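Computational Design of Enzyme (Synthetic construct, PDB 3TP4) is a computationally designed enzyme on a TIM-barrel scaffold related to glycosyl hydrolase family 26, probably built to hold an activated nucleophile in a catalytic triad. Local coordinates at residues L20-D25 against F362-A367; G26-G31 against R315-E320; D12-T17 against G209-L214. All coordinates share one frame; numbering follows the deposited sequence.

Interaction 1. Residues L20-D25 against F362-A367; sequences LLSYLD and FDRTVA
R364 reaches from the chain's late loop to S22 and Y23 on helix 15-27. From its CB, CG sets off beside the backbone N (chi1 -74°). Bends at chi2 and chi3 then carry CD and NE to the helix. NE lies 3.3 Å from S22 OG. CZ sits above Y23 CA, 3.6 Å away, so the helix backbone covers the centre of one guanidinium face. NH1 comes within 4.0 Å of Y23 CD1, at the edge of the ring, and the two planes stand almost perpendicular (88°). NH2 is 3.2 Å from S22 OG. NE and NH2 therefore both donate to this one oxygen, which lies near the guanidinium plane. S22 OG also bonds E4 OE2, whose negative charge probably favours the arginine nearby. S22 CB also touches V366 CG1. Earlier on the helix, L20 CD1 meets F362 CE1 at 4.1 Å, the two side chains pointing the same way. The backbone N of R364 is held by S19. The chain leaving the TIM barrel is thus fastened to helix 15-27, which lies over the strand entries, beside the small parallel sheet of strands 4-6 and 366-368.

Interaction 2. Residues G26-G31 against R315-E320; sequences GVRGEG and RNAYME
V27 and R28, where helix 15-27 ends, pack on the loop that enters strand 318-321 of the TIM barrel. At the far end of 315-320, E320 OE2 bonds H37 ND1, consistent with a designed catalytic triad. The next strand after the helix, 32-37, pairs in parallel with 318-321, so the turn at 28-31 lies beside the neighbouring strand's entrance. V27 comes first. Its CG1 touches A317 CB at 4.0 Å, and its backbone O accepts from the N atoms of both E30 and G31, which shapes the turn. R28 makes the polar bonds. Its CG rests against A317, and a bend at chi3 (57°) turns the guanidinium back onto the backbone of R315. NE donates to R315 O at 2.9 Å, and NH2 donates to the same R315 O at 3.1 Å. The oxygen lies near the guanidinium plane, while NE stands above the carbonyl plane, and NH2 approaches from the same side. R315 NH2 lies over one face of the R28 guanidinium, offset toward its rim and 3.5 Å from R28 NH1. These two nitrogens share the carboxylate of D272, which probably offsets their charges, and R28 NH1 has a second acid in D25. G29 follows with a positive phi of 91°, its N 3.7 Å from R315 CA. G31 closes the turn, and a water bridges it to the loop before the strand, at N316. The water accepts from G29 N at 2.7 Å and sits 2.7 Å from G31 O and 2.9 Å from N316 O.

Interaction 3. Residues D12-T17 against G209-L214; sequences DATAET and GVSNFL
The start of helix 15-27, with T14 at the N-cap position, sits against S211 in the loop that leads into barrel strand 213-217. T14 N donates to S211 O at 3.0 Å, and the bond is fairly straight (162°). The same oxygen also receives a CA-H...O contact from A13, with A13 CA 3.2 Å from S211 O. The methyl of T14 comes to the serine side chain, with T14 CG2 3.4 Å from S211 OG. T14 OG1 is placed between its backbone N and carbonyl carbon (chi1 71°). There it accepts a hydrogen bond from T17 OG1, 2.7 Å away, which ties the cap residue to the first turn. T17 points at the loop and splits its two branches. OG1 lies beside the backbone N (chi1 -59°) and passes 3.3 Å from N212 CA. This leaves CG2 anti to that N, where it rests on the strand, 3.6 Å from L214 CD2. The T17 and L214 side chains slide past each other in opposite directions. The side chain of N212 leads away, and its ND2 is held by the carbonyl oxygens of I166 and A155. F213 turns from the helix as well, and packs on helix 141-157 and against the ring of F170. L214 and F213 thus face different layers, as neighbours in a strand do. The arrangement is that of an N-terminal helix laid over the entry ends of the strands of a TIM barrel.

How the interactions relate
All three contacts use helix 15-27. Interaction 3 takes its start, interaction 1 its middle and interaction 2 its end. The centres of interactions 1 and 3 are about 11 Å apart. The centres of interactions 1 and 2 are about 14 Å apart. Those of interactions 2 and 3 are about 21 Å apart. Interaction 1 touches both others, through L24 O on A317 CB and through L20 and L21 on L214. Interactions 2 and 3 reach the same parallel barrel sheet, at the starts of strands 318-321 and 213-217. Along the chain the partners come in the order 209-214, 315-320, 362-367. One early helix therefore joins two barrel strands to the segment that follows the barrel.

Interaction 1. Residues L20-D25 against F362-A367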
ATOM      1  N   LEU A  20       5.903 -15.343   0.200  1.00 28.82           N
ATOM      2  CA  LEU A  20       5.948 -14.245  -0.766  1.00 28.84           C
ATOM      3  C   LEU A  20       6.824 -13.110  -0.255  1.00 27.54           C
ATOM      4  O   LEU A  20       7.634 -12.562  -1.000  1.00 26.89           O
ATOM      5  CB  LEU A  20       4.540 -13.719  -1.073  1.00 21.96           C
ATOM      6  CG  LEU A  20       4.485 -12.513  -2.022  1.00 22.24           C
ATOM      7  CD1 LEU A  20       5.198 -12.798  -3.355  1.00 22.73           C
ATOM      8  CD2 LEU A  20       3.045 -12.067  -2.278  1.00 21.50           C
ATOM      9  N   LEU A  21       6.666 -12.747   1.016  1.00 28.39           N
ATOM     10  CA  LEU A  21       7.470 -11.648   1.559  1.00 26.45           C
ATOM     11  C   LEU A  21       8.961 -11.987   1.512  1.00 26.99           C
ATOM     12  O   LEU A  21       9.792 -11.134   1.205  1.00 24.49           O
ATOM     13  CB  LEU A  21       7.033 -11.294   2.977  1.00 26.34           C
ATOM     14  CG  LEU A  21       7.629 -10.008   3.546  1.00 25.51           C
ATOM     15  CD1 LEU A  21       7.321  -8.825   2.651  1.00 23.15           C
ATOM     16  CD2 LEU A  21       7.118  -9.759   4.987  1.00 28.07           C
ATOM     17  N   SER A  22       9.294 -13.243   1.802  1.00 28.82           N
ATOM     18  CA  SER A  22      10.671 -13.717   1.689  1.00 26.64           C
ATOM     19  C   SER A  22      11.175 -13.650   0.250  1.00 23.00           C
ATOM     20  O   SER A  22      12.307 -13.251  -0.001  1.00 25.34           O
ATOM     21  CB  SER A  22      10.788 -15.158   2.195  1.00 31.04           C
ATOM     22  OG  SER A  22      12.088 -15.677   1.937  1.00 31.12           O
ATOM     23  N   TYR A  23      10.336 -14.069  -0.686  1.00 28.54           N
ATOM     24  CA  TYR A  23      10.708 -14.061  -2.092  1.00 31.22           C
ATOM     25  C   TYR A  23      10.986 -12.636  -2.575  1.00 30.65           C
ATOM     26  O   TYR A  23      11.999 -12.383  -3.231  1.00 27.18           O
ATOM     27  CB  TYR A  23       9.618 -14.731  -2.942  1.00 27.55           C
ATOM     28  CG  TYR A  23       9.757 -14.475  -4.421  1.00 31.04           C
ATOM     29  CD1 TYR A  23      10.559 -15.287  -5.220  1.00 29.66           C
ATOM     30  CD2 TYR A  23       9.089 -13.419  -5.020  1.00 31.21           C
ATOM     31  CE1 TYR A  23      10.681 -15.051  -6.571  1.00 31.81           C
ATOM     32  CE2 TYR A  23       9.199 -13.177  -6.362  1.00 32.28           C
ATOM     33  CZ  TYR A  23       9.993 -13.994  -7.137  1.00 31.40           C
ATOM     34  OH  TYR A  23      10.099 -13.734  -8.481  1.00 30.73           O
ATOM     35  N   LEU A  24      10.092 -11.707  -2.246  1.00 27.78           N
ATOM     36  CA  LEU A  24      10.259 -10.321  -2.679  1.00 25.90           C
ATOM     37  C   LEU A  24      11.556  -9.713  -2.125  1.00 30.10           C
ATOM     38  O   LEU A  24      12.223  -8.949  -2.813  1.00 31.07           O
ATOM     39  CB  LEU A  24       9.036  -9.483  -2.289  1.00 23.04           C
ATOM     40  CG  LEU A  24       7.745  -9.871  -3.031  1.00 25.14           C
ATOM     41  CD1 LEU A  24       6.502  -9.179  -2.414  1.00 23.65           C
ATOM     42  CD2 LEU A  24       7.885  -9.562  -4.528  1.00 23.91           C
ATOM     43  N   ASP A  25      11.927 -10.049  -0.891  1.00 28.47           N
ATOM     44  CA  ASP A  25      13.193  -9.541  -0.358  1.00 22.03           C
ATOM     45  C   ASP A  25      14.363 -10.176  -1.111  1.00 27.66           C
ATOM     46  O   ASP A  25      15.326  -9.505  -1.463  1.00 27.28           O
ATOM     47  CB  ASP A  25      13.317  -9.817   1.146  1.00 24.27           C
ATOM     48  CG  ASP A  25      14.463  -9.042   1.794  1.00 37.68           C
ATOM     49  OD1 ASP A  25      14.722  -7.880   1.395  1.00 30.64           O
ATOM     50  OD2 ASP A  25      15.111  -9.602   2.703  1.00 38.15           O
ATOM     51  N   PHE A 362       5.952 -18.882  -3.596  1.00 27.12           N
ATOM     52  CA  PHE A 362       4.922 -19.230  -2.617  1.00 29.90           C
ATOM     53  C   PHE A 362       5.168 -20.505  -1.817  1.00 33.76           C
ATOM     54  O   PHE A 362       4.425 -20.787  -0.875  1.00 38.77           O
ATOM     55  CB  PHE A 362       3.546 -19.310  -3.285  1.00 32.13           C
ATOM     56  CG  PHE A 362       3.150 -18.058  -3.994  1.00 36.34           C
ATOM     57  CD1 PHE A 362       2.831 -16.912  -3.280  1.00 28.72           C
ATOM     58  CD2 PHE A 362       3.100 -18.016  -5.385  1.00 40.67           C
ATOM     59  CE1 PHE A 362       2.464 -15.741  -3.930  1.00 28.23           C
ATOM     60  CE2 PHE A 362       2.736 -16.849  -6.045  1.00 36.30           C
ATOM     61  CZ  PHE A 362       2.419 -15.706  -5.316  1.00 31.89           C
ATOM     62  N   ASP A 363       6.208 -21.256  -2.163  0.50 21.14           N
ATOM     63  CA  ASP A 363       6.376 -22.588  -1.605  0.50 25.07           C
ATOM     64  C   ASP A 363       7.545 -22.662  -0.646  0.50 26.82           C
ATOM     65  O   ASP A 363       7.998 -23.744  -0.298  0.50 26.96           O
ATOM     66  CB  ASP A 363       6.513 -23.635  -2.725  0.50 27.31           C
ATOM     67  CG  ASP A 363       7.702 -23.378  -3.632  0.50 27.46           C
ATOM     68  OD1 ASP A 363       8.395 -22.357  -3.459  0.50 28.82           O
ATOM     69  OD2 ASP A 363       7.938 -24.199  -4.537  0.50 30.32           O
ATOM     70  N   ARG A 364       8.025 -21.503  -0.207  1.00 32.36           N
ATOM     71  CA  ARG A 364       9.123 -21.456   0.745  1.00 39.21           C
ATOM     72  C   ARG A 364       8.645 -21.800   2.156  1.00 38.68           C
ATOM     73  O   ARG A 364       7.466 -21.655   2.480  1.00 36.70           O
ATOM     74  CB  ARG A 364       9.813 -20.086   0.708  1.00 43.75           C
ATOM     75  CG  ARG A 364      10.687 -19.894  -0.529  1.00 43.58           C
ATOM     76  CD  ARG A 364      10.559 -18.503  -1.129  1.00 41.95           C
ATOM     77  NE  ARG A 364      11.592 -17.593  -0.659  1.00 46.40           N
ATOM     78  CZ  ARG A 364      12.579 -17.109  -1.411  1.00 44.99           C
ATOM     79  NH1 ARG A 364      12.692 -17.449  -2.688  1.00 43.93           N
ATOM     80  NH2 ARG A 364      13.464 -16.280  -0.876  1.00 40.94           N
ATOM     81  N   THR A 365       9.564 -22.289   2.976  1.00 36.74           N
ATOM     82  CA  THR A 365       9.285 -22.525   4.384  1.00 43.91           C
ATOM     83  C   THR A 365       9.909 -21.396   5.192  1.00 40.58           C
ATOM     84  O   THR A 365      11.136 -21.291   5.295  1.00 40.77           O
ATOM     85  CB  THR A 365       9.844 -23.879   4.855  1.00 49.95           C
ATOM     86  OG1 THR A 365       9.251 -24.932   4.082  1.00 49.49           O
ATOM     87  CG2 THR A 365       9.520 -24.099   6.329  1.00 52.93           C
ATOM     88  N   VAL A 366       9.058 -20.543   5.750  1.00 38.52           N
ATOM     89  CA  VAL A 366       9.532 -19.372   6.477  1.00 39.85           C
ATOM     90  C   VAL A 366       8.589 -19.024   7.623  1.00 37.52           C
ATOM     91  O   VAL A 366       7.372 -18.934   7.439  1.00 41.86           O
ATOM     92  CB  VAL A 366       9.706 -18.167   5.532  1.00 43.76           C
ATOM     93  CG1 VAL A 366       8.589 -18.129   4.524  1.00 50.26           C
ATOM     94  CG2 VAL A 366       9.792 -16.870   6.320  1.00 42.07           C
ATOM     95  N   ALA A 367       9.159 -18.858   8.810  1.00 36.79           N
ATOM     96  CA  ALA A 367       8.370 -18.538   9.995  1.00 38.34           C
ATOM     97  C   ALA A 367       8.364 -17.042  10.281  1.00 37.57           C
ATOM     98  O   ALA A 367       9.316 -16.319   9.967  1.00 41.15           O
ATOM     99  CB  ALA A 367       8.870 -19.312  11.207  1.00 41.22           C
TER

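Interaction 2. Residues G26-G31 against R315-E320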
ATOM      1  N   GLY A  26      14.262 -11.477  -1.368  1.00 32.83           N
ATOM      2  CA  GLY A  26      15.341 -12.220  -2.000  1.00 29.75           C
ATOM      3  C   GLY A  26      15.639 -11.814  -3.427  1.00 31.30           C
ATOM      4  O   GLY A  26      16.778 -11.926  -3.884  1.00 28.54           O
ATOM      5  N   VAL A  27      14.627 -11.330  -4.143  1.00 23.19           N
ATOM      6  CA  VAL A  27      14.836 -10.938  -5.530  1.00 28.78           C
ATOM      7  C   VAL A  27      15.561  -9.594  -5.654  1.00 27.03           C
ATOM      8  O   VAL A  27      16.163  -9.298  -6.683  1.00 28.90           O
ATOM      9  CB  VAL A  27      13.497 -10.920  -6.322  1.00 36.13           C
ATOM     10  CG1 VAL A  27      12.768  -9.598  -6.109  1.00 32.45           C
ATOM     11  CG2 VAL A  27      13.744 -11.165  -7.790  1.00 44.64           C
ATOM     12  N   ARG A  28      15.517  -8.783  -4.601  1.00 24.82           N
ATOM     13  CA  ARG A  28      16.080  -7.438  -4.667  1.00 24.41           C
ATOM     14  C   ARG A  28      17.544  -7.438  -5.103  1.00 33.37           C
ATOM     15  O   ARG A  28      18.386  -8.065  -4.466  1.00 28.99           O
ATOM     16  CB  ARG A  28      15.885  -6.718  -3.327  1.00 25.30           C
ATOM     17  CG  ARG A  28      14.395  -6.574  -2.973  1.00 25.94           C
ATOM     18  CD  ARG A  28      14.180  -6.052  -1.568  1.00 25.48           C
ATOM     19  NE  ARG A  28      14.844  -4.766  -1.394  1.00 27.28           N
ATOM     20  CZ  ARG A  28      15.493  -4.396  -0.291  1.00 29.76           C
ATOM     21  NH1 ARG A  28      15.567  -5.212   0.758  1.00 26.88           N
ATOM     22  NH2 ARG A  28      16.078  -3.203  -0.247  1.00 27.53           N
ATOM     23  N   GLY A  29      17.829  -6.749  -6.205  1.00 28.70           N
ATOM     24  CA  GLY A  29      19.172  -6.707  -6.758  1.00 31.91           C
ATOM     25  C   GLY A  29      19.464  -7.794  -7.782  1.00 29.43           C
ATOM     26  O   GLY A  29      20.435  -7.699  -8.519  1.00 34.12           O
ATOM     27  N   GLU A  30      18.628  -8.830  -7.827  1.00 29.62           N
ATOM     28  CA  GLU A  30      18.821  -9.932  -8.772  1.00 35.62           C
ATOM     29  C   GLU A  30      17.987  -9.715 -10.034  1.00 32.49           C
ATOM     30  O   GLU A  30      18.437  -9.964 -11.138  1.00 29.48           O
ATOM     31  CB  GLU A  30      18.452 -11.272  -8.128  1.00 36.31           C
ATOM     32  CG  GLU A  30      19.320 -11.633  -6.927  1.00 48.74           C
ATOM     33  CD  GLU A  30      20.796 -11.691  -7.278  1.00 68.92           C
ATOM     34  OE1 GLU A  30      21.152 -12.416  -8.233  1.00 76.61           O
ATOM     35  OE2 GLU A  30      21.603 -11.005  -6.606  1.00 75.03           O
ATOM     36  N   GLY A  31      16.762  -9.251  -9.847  1.00 25.64           N
ATOM     37  CA  GLY A  31      15.886  -8.905 -10.947  1.00 27.72           C
ATOM     38  C   GLY A  31      14.715  -8.123 -10.394  1.00 27.40           C
ATOM     39  O   GLY A  31      14.415  -8.205  -9.202  1.00 24.69           O
ATOM     40  N   ARG A 315      18.291  -2.543  -5.693  1.00 24.72           N
ATOM     41  CA  ARG A 315      17.706  -3.376  -4.624  1.00 23.23           C
ATOM     42  C   ARG A 315      16.217  -3.082  -4.388  1.00 27.87           C
ATOM     43  O   ARG A 315      15.774  -2.768  -3.277  1.00 24.71           O
ATOM     44  CB  ARG A 315      18.534  -3.318  -3.334  1.00 23.20           C
ATOM     45  CG  ARG A 315      19.898  -4.023  -3.490  1.00 27.01           C
ATOM     46  CD  ARG A 315      20.748  -3.969  -2.201  1.00 25.43           C
ATOM     47  NE  ARG A 315      19.996  -4.497  -1.072  1.00 26.05           N
ATOM     48  CZ  ARG A 315      19.609  -5.763  -0.951  1.00 31.37           C
ATOM     49  NH1 ARG A 315      19.925  -6.658  -1.885  1.00 32.60           N
ATOM     50  NH2 ARG A 315      18.908  -6.136   0.109  1.00 28.89           N
ATOM     51  N   ASN A 316      15.451  -3.228  -5.460  1.00 29.70           N
ATOM     52  CA  ASN A 316      14.018  -2.985  -5.437  1.00 29.32           C
ATOM     53  C   ASN A 316      13.240  -4.087  -6.160  1.00 29.47           C
ATOM     54  O   ASN A 316      13.594  -4.489  -7.262  1.00 24.75           O
ATOM     55  CB  ASN A 316      13.725  -1.594  -5.993  1.00 27.02           C
ATOM     56  CG  ASN A 316      13.966  -0.522  -4.951  1.00 28.43           C
ATOM     57  OD1 ASN A 316      13.253  -0.470  -3.955  1.00 25.32           O
ATOM     58  ND2 ASN A 316      14.995   0.298  -5.144  1.00 24.18           N
ATOM     59  N   ALA A 317      12.193  -4.577  -5.510  1.00 25.43           N
ATOM     60  CA  ALA A 317      11.588  -5.863  -5.863  1.00 25.38           C
ATOM     61  C   ALA A 317      10.712  -5.863  -7.109  1.00 19.09           C
ATOM     62  O   ALA A 317      10.679  -6.851  -7.838  1.00 23.94           O
ATOM     63  CB  ALA A 317      10.807  -6.402  -4.680  1.00 23.69           C
ATOM     64  N   TYR A 318       9.977  -4.779  -7.328  1.00 21.14           N
ATOM     65  CA  TYR A 318       9.112  -4.675  -8.502  1.00 24.86           C
ATOM     66  C   TYR A 318       8.877  -3.232  -8.918  1.00 22.58           C
ATOM     67  O   TYR A 318       9.222  -2.293  -8.186  1.00 21.20           O
ATOM     68  CB  TYR A 318       7.777  -5.420  -8.289  1.00 22.38           C
ATOM     69  CG  TYR A 318       6.905  -4.934  -7.131  1.00 23.41           C
ATOM     70  CD1 TYR A 318       7.004  -5.518  -5.867  1.00 23.69           C
ATOM     71  CD2 TYR A 318       5.955  -3.926  -7.312  1.00 21.64           C
ATOM     72  CE1 TYR A 318       6.206  -5.101  -4.810  1.00 21.57           C
ATOM     73  CE2 TYR A 318       5.132  -3.494  -6.245  1.00 19.86           C
ATOM     74  CZ  TYR A 318       5.265  -4.093  -5.004  1.00 24.82           C
ATOM     75  OH  TYR A 318       4.486  -3.678  -3.936  1.00 21.92           O
HETATM   76  N   MSE A 319       8.313  -3.059 -10.105  1.00 25.76           N
HETATM   77  CA  MSE A 319       7.963  -1.738 -10.610  1.00 24.61           C
HETATM   78  C   MSE A 319       6.733  -1.876 -11.505  1.00 22.63           C
HETATM   79  O   MSE A 319       6.763  -2.577 -12.516  1.00 24.01           O
HETATM   80  CB  MSE A 319       9.129  -1.146 -11.403  1.00 24.85           C
HETATM   81  CG  MSE A 319       9.546  -2.000 -12.579  1.00 23.86           C
HETATM   82 SE   MSE A 319      11.293  -1.432 -13.256  1.00 48.69          SE
HETATM   83  CE  MSE A 319      10.854   0.388 -13.833  1.00 30.09           C
ATOM     84  N   GLU A 320       5.649  -1.212 -11.117  1.00 22.67           N
ATOM     85  CA  GLU A 320       4.364  -1.370 -11.784  1.00 22.67           C
ATOM     86  C   GLU A 320       4.004  -0.095 -12.543  1.00 20.68           C
ATOM     87  O   GLU A 320       4.138   1.012 -12.011  1.00 24.72           O
ATOM     88  CB  GLU A 320       3.266  -1.683 -10.748  1.00 18.08           C
ATOM     89  CG  GLU A 320       1.904  -1.944 -11.397  1.00 22.99           C
ATOM     90  CD  GLU A 320       0.749  -1.891 -10.391  1.00 29.17           C
ATOM     91  OE1 GLU A 320       0.967  -2.173  -9.190  1.00 24.52           O
ATOM     92  OE2 GLU A 320      -0.383  -1.585 -10.816  1.00 35.10           O
TER
HETATM   93  O   HOH W   1      15.757  -6.238  -7.903  1.00 27.38           O

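Interaction 3. Residues D12-T17 against G209-L214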
ATOM      1  N   ASP A  12       0.535 -13.947  11.950  1.00 35.77           N
ATOM      2  CA  ASP A  12      -0.296 -15.126  11.707  1.00 33.35           C
ATOM      3  C   ASP A  12      -0.614 -15.351  10.223  1.00 36.42           C
ATOM      4  O   ASP A  12      -1.518 -16.122   9.895  1.00 30.78           O
ATOM      5  CB  ASP A  12      -1.621 -15.014  12.471  1.00 39.80           C
ATOM      6  CG  ASP A  12      -1.448 -15.132  13.981  1.00 49.99           C
ATOM      7  OD1 ASP A  12      -0.576 -15.902  14.436  1.00 54.99           O
ATOM      8  OD2 ASP A  12      -2.190 -14.451  14.711  1.00 55.13           O
ATOM      9  N   ALA A  13       0.102 -14.672   9.333  1.00 31.88           N
ATOM     10  CA  ALA A  13      -0.135 -14.807   7.895  1.00 34.16           C
ATOM     11  C   ALA A  13       0.131 -16.233   7.431  1.00 34.98           C
ATOM     12  O   ALA A  13       0.950 -16.948   8.007  1.00 34.45           O
ATOM     13  CB  ALA A  13       0.741 -13.833   7.099  1.00 30.03           C
ATOM     14  N   THR A  14      -0.556 -16.630   6.374  1.00 34.99           N
ATOM     15  CA  THR A  14      -0.395 -17.970   5.825  1.00 37.69           C
ATOM     16  C   THR A  14       1.036 -18.250   5.364  1.00 41.96           C
ATOM     17  O   THR A  14       1.847 -17.335   5.181  1.00 37.02           O
ATOM     18  CB  THR A  14      -1.359 -18.202   4.652  1.00 34.80           C
ATOM     19  OG1 THR A  14      -0.942 -17.427   3.519  1.00 36.68           O
ATOM     20  CG2 THR A  14      -2.772 -17.798   5.042  1.00 33.89           C
ATOM     21  N   ALA A  15       1.332 -19.532   5.183  1.00 37.00           N
ATOM     22  CA  ALA A  15       2.638 -19.989   4.753  1.00 35.31           C
ATOM     23  C   ALA A  15       3.017 -19.331   3.425  1.00 27.45           C
ATOM     24  O   ALA A  15       4.137 -18.856   3.249  1.00 33.87           O
ATOM     25  CB  ALA A  15       2.626 -21.524   4.600  1.00 35.41           C
ATOM     26  N   GLU A  16       2.072 -19.319   2.493  1.00 30.27           N
ATOM     27  CA  GLU A  16       2.332 -18.784   1.156  1.00 32.11           C
ATOM     28  C   GLU A  16       2.609 -17.283   1.215  1.00 31.28           C
ATOM     29  O   GLU A  16       3.436 -16.757   0.465  1.00 34.58           O
ATOM     30  CB  GLU A  16       1.162 -19.079   0.219  1.00 29.21           C
ATOM     31  CG  GLU A  16       1.040 -20.567  -0.183  1.00 33.84           C
ATOM     32  CD  GLU A  16       0.443 -21.440   0.921  1.00 43.13           C
ATOM     33  OE1 GLU A  16      -0.129 -20.895   1.896  1.00 40.16           O
ATOM     34  OE2 GLU A  16       0.545 -22.679   0.815  1.00 50.00           O
ATOM     35  N   THR A  17       1.919 -16.612   2.127  1.00 26.59           N
ATOM     36  CA  THR A  17       2.064 -15.170   2.317  1.00 30.33           C
ATOM     37  C   THR A  17       3.426 -14.818   2.904  1.00 33.28           C
ATOM     38  O   THR A  17       4.098 -13.905   2.418  1.00 29.85           O
ATOM     39  CB  THR A  17       0.945 -14.632   3.220  1.00 33.08           C
ATOM     40  OG1 THR A  17      -0.315 -14.930   2.612  1.00 29.58           O
ATOM     41  CG2 THR A  17       1.073 -13.115   3.404  1.00 30.42           C
ATOM     42  N   GLY A 209      -9.510 -10.956  10.740  1.00 30.20           N
ATOM     43  CA  GLY A 209      -8.742 -12.182  10.605  1.00 33.31           C
ATOM     44  C   GLY A 209      -8.122 -12.411   9.234  1.00 34.37           C
ATOM     45  O   GLY A 209      -7.798 -13.544   8.873  1.00 33.64           O
ATOM     46  N   VAL A 210      -7.947 -11.342   8.463  1.00 31.96           N
ATOM     47  CA  VAL A 210      -7.287 -11.456   7.168  1.00 30.86           C
ATOM     48  C   VAL A 210      -5.878 -11.995   7.365  1.00 28.96           C
ATOM     49  O   VAL A 210      -5.120 -11.486   8.190  1.00 27.78           O
ATOM     50  CB  VAL A 210      -7.229 -10.100   6.432  1.00 31.34           C
ATOM     51  CG1 VAL A 210      -6.324 -10.188   5.194  1.00 29.95           C
ATOM     52  CG2 VAL A 210      -8.625  -9.654   6.055  1.00 30.26           C
ATOM     53  N   SER A 211      -5.524 -13.034   6.613  1.00 26.81           N
ATOM     54  CA  SER A 211      -4.243 -13.688   6.817  1.00 29.56           C
ATOM     55  C   SER A 211      -3.409 -13.801   5.542  1.00 25.35           C
ATOM     56  O   SER A 211      -2.327 -14.384   5.562  1.00 32.98           O
ATOM     57  CB  SER A 211      -4.444 -15.082   7.432  1.00 36.99           C
ATOM     58  OG  SER A 211      -5.133 -15.928   6.527  1.00 37.73           O
ATOM     59  N   ASN A 212      -3.905 -13.250   4.438  1.00 31.42           N
ATOM     60  CA  ASN A 212      -3.180 -13.349   3.164  1.00 28.52           C
ATOM     61  C   ASN A 212      -2.776 -11.989   2.584  1.00 30.73           C
ATOM     62  O   ASN A 212      -2.611 -11.850   1.372  1.00 32.59           O
ATOM     63  CB  ASN A 212      -3.961 -14.193   2.126  1.00 26.51           C
ATOM     64  CG  ASN A 212      -5.346 -13.630   1.828  1.00 33.57           C
ATOM     65  OD1 ASN A 212      -6.040 -13.165   2.729  1.00 33.78           O
ATOM     66  ND2 ASN A 212      -5.748 -13.663   0.559  1.00 32.42           N
ATOM     67  N   PHE A 213      -2.609 -10.995   3.461  1.00 31.71           N
ATOM     68  CA  PHE A 213      -2.118  -9.680   3.056  1.00 25.02           C
ATOM     69  C   PHE A 213      -0.667  -9.409   3.492  1.00 27.86           C
ATOM     70  O   PHE A 213      -0.250  -9.732   4.619  1.00 26.08           O
ATOM     71  CB  PHE A 213      -2.987  -8.551   3.624  1.00 24.07           C
ATOM     72  CG  PHE A 213      -4.238  -8.266   2.842  1.00 24.77           C
ATOM     73  CD1 PHE A 213      -4.581  -9.024   1.745  1.00 28.44           C
ATOM     74  CD2 PHE A 213      -5.067  -7.217   3.211  1.00 26.00           C
ATOM     75  CE1 PHE A 213      -5.730  -8.750   1.034  1.00 28.50           C
ATOM     76  CE2 PHE A 213      -6.216  -6.942   2.509  1.00 27.38           C
ATOM     77  CZ  PHE A 213      -6.550  -7.710   1.413  1.00 30.42           C
ATOM     78  N   LEU A 214       0.081  -8.799   2.579  1.00 22.75           N
ATOM     79  CA  LEU A 214       1.297  -8.068   2.905  1.00 24.22           C
ATOM     80  C   LEU A 214       0.917  -6.598   2.743  1.00 25.44           C
ATOM     81  O   LEU A 214       0.112  -6.259   1.881  1.00 26.27           O
ATOM     82  CB  LEU A 214       2.430  -8.436   1.945  1.00 22.19           C
ATOM     83  CG  LEU A 214       2.874  -9.900   1.993  1.00 23.01           C
ATOM     84  CD1 LEU A 214       3.987 -10.200   0.977  1.00 23.14           C
ATOM     85  CD2 LEU A 214       3.321 -10.287   3.423  1.00 20.20           C
TER